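Local coordinates for purine nucleoside phosphorylase (Thermus thermophilus, PDB 1ODL), which probably catalyses the phosphorolytic cleavage of purine nucleosides, releasing the free base and a ribose 1-phosphate, at residues 104-109 with 198-203. Numbering follows the deposited sequence.
Sequences IVAQGA and AILAVS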
loop_
_atom_site.group_PDB
_atom_site.type_symbol
_atom_site.label_atom_id
_atom_site.label_comp_id
_atom_site.label_asym_id
_atom_site.label_seq_id
_atom_site.Cartn_x
_atom_site.Cartn_y
_atom_site.Cartn_z
ATOM N N ILE A 104 22.495 -14.796 18.280
ATOM C CA ILE A 104 21.632 -13.623 18.286
ATOM C C ILE A 104 20.336 -13.940 19.007
ATOM O O ILE A 104 19.599 -14.839 18.598
ATOM C CB ILE A 104 21.248 -13.163 16.864
ATOM C CG1 ILE A 104 22.495 -12.760 16.079
ATOM C CG2 ILE A 104 20.262 -11.982 16.941
ATOM C CD1 ILE A 104 22.180 -12.343 14.664
ATOM N N VAL A 105 20.074 -13.218 20.091
ATOM C CA VAL A 105 18.827 -13.379 20.824
ATOM C C VAL A 105 17.925 -12.340 20.177
ATOM O O VAL A 105 18.145 -11.140 20.327
ATOM C CB VAL A 105 18.994 -13.059 22.314
ATOM C CG1 VAL A 105 17.639 -13.144 23.018
ATOM C CG2 VAL A 105 19.973 -14.047 22.941
ATOM N N ALA A 106 16.927 -12.812 19.440
ATOM C CA ALA A 106 15.997 -11.945 18.726
ATOM C C ALA A 106 15.073 -11.142 19.624
ATOM O O ALA A 106 14.125 -11.674 20.200
ATOM C CB ALA A 106 15.172 -12.777 17.750
ATOM N N GLN A 107 15.358 -9.851 19.729
ATOM C CA GLN A 107 14.555 -8.939 20.535
ATOM C C GLN A 107 13.280 -8.596 19.771
ATOM O O GLN A 107 12.261 -8.237 20.366
ATOM C CB GLN A 107 15.351 -7.666 20.813
ATOM C CG GLN A 107 14.533 -6.514 21.375
ATOM C CD GLN A 107 15.340 -5.234 21.463
ATOM O OE1 GLN A 107 16.272 -5.029 20.688
ATOM N NE2 GLN A 107 14.980 -4.359 22.398
ATOM N N GLY A 108 13.359 -8.706 18.447
ATOM C CA GLY A 108 12.222 -8.413 17.589
ATOM C C GLY A 108 12.467 -8.925 16.180
ATOM O O GLY A 108 13.582 -9.351 15.858
ATOM N N ALA A 109 11.440 -8.876 15.334
ATOM C CA ALA A 109 11.566 -9.352 13.963
ATOM C C ALA A 109 10.843 -8.453 12.972
ATOM O O ALA A 109 9.620 -8.361 12.995
ATOM C CB ALA A 109 11.018 -10.785 13.862
ATOM N N ALA A 198 13.231 -16.591 20.060
ATOM C CA ALA A 198 14.083 -17.072 18.988
ATOM C C ALA A 198 15.528 -16.693 19.245
ATOM O O ALA A 198 15.828 -15.590 19.700
ATOM C CB ALA A 198 13.627 -16.497 17.644
ATOM N N ILE A 199 16.416 -17.633 18.972
ATOM C CA ILE A 199 17.838 -17.407 19.125
ATOM C C ILE A 199 18.411 -17.953 17.824
ATOM O O ILE A 199 17.943 -18.970 17.310
ATOM C CB ILE A 199 18.408 -18.150 20.353
ATOM C CG1 ILE A 199 19.908 -17.877 20.463
ATOM C CG2 ILE A 199 18.109 -19.631 20.256
ATOM C CD1 ILE A 199 20.555 -18.442 21.703
ATOM N N LEU A 200 19.408 -17.270 17.279
ATOM C CA LEU A 200 19.973 -17.683 16.006
ATOM C C LEU A 200 21.492 -17.775 15.995
ATOM O O LEU A 200 22.172 -17.137 16.787
ATOM C CB LEU A 200 19.525 -16.693 14.931
ATOM C CG LEU A 200 18.014 -16.483 14.887
ATOM C CD1 LEU A 200 17.699 -15.012 14.813
ATOM C CD2 LEU A 200 17.437 -17.224 13.705
ATOM N N ALA A 201 22.010 -18.580 15.075
ATOM C CA ALA A 201 23.446 -18.738 14.912
ATOM C C ALA A 201 23.751 -18.237 13.512
ATOM O O ALA A 201 23.168 -18.711 12.540
ATOM C CB ALA A 201 23.843 -20.205 15.044
ATOM N N VAL A 202 24.640 -17.258 13.412
ATOM C CA VAL A 202 24.998 -16.715 12.109
ATOM C C VAL A 202 25.738 -17.792 11.310
ATOM O O VAL A 202 26.746 -18.334 11.761
ATOM C CB VAL A 202 25.891 -15.470 12.259
ATOM C CG1 VAL A 202 26.269 -14.936 10.896
ATOM C CG2 VAL A 202 25.154 -14.407 13.058
ATOM N N SER A 203 25.222 -18.111 10.130
ATOM C CA SER A 203 25.843 -19.132 9.296
ATOM C C SER A 203 26.588 -18.536 8.109
ATOM O O SER A 203 27.299 -19.248 7.399
ATOM C CB SER A 203 24.782 -20.118 8.801
ATOM O OG SER A 203 23.733 -19.430 8.141
HETATM O O HOH W 1 13.870 -14.163 21.445
#
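The flat groups here are the backbone amides on either side of Ile104 and Leu200, joined as an antiparallel hydrogen-bonded pair: Ile104 N donates to Leu200 O and Leu200 N to Ile104 O, each at 2.8 Å. In the second bond the donor stands 16° off the carbonyl plane. Ile104 O has further company, since Ile199 CA brings a C-H contact to it at 3.2 Å. A chi1 of 180° sets CG1 of Ile199 beside its own carbonyl carbon, on the side from which Ile104 O comes. Two residues along, past the non-hydrogen-bonded pair of Val105 and Ile199, Ala106 N reaches Ala198 O at 3.0 Å, more tilted from the carbonyl plane. Where a direct return bond would close this pair, a water accepts from Ala198 N and donates to Ala106 O.

Ile104 and Leu200 share a sheet face, both packing on Val153; further along the strand, Ile104 CD1 reaches Val202 CG2 at 4.0 Å, the side chains crossing at a slant. Ala106 CB and Ala198 CB touch at 4.0 Å, and both residues pack on Phe186 of helix 182-192. Val105 and Ile199 occupy the other face, where helix 214-232 covers Ile199. The chain turns a corner at Gln107, whose amide hydrogen-bonds to a second subunit. Strand 103-106 thus sits between strands 148-150 and 195-205, deep in the mixed central sheet flanked by helices that characterises the alpha/beta fold of the nucleoside phosphorylase superfamily.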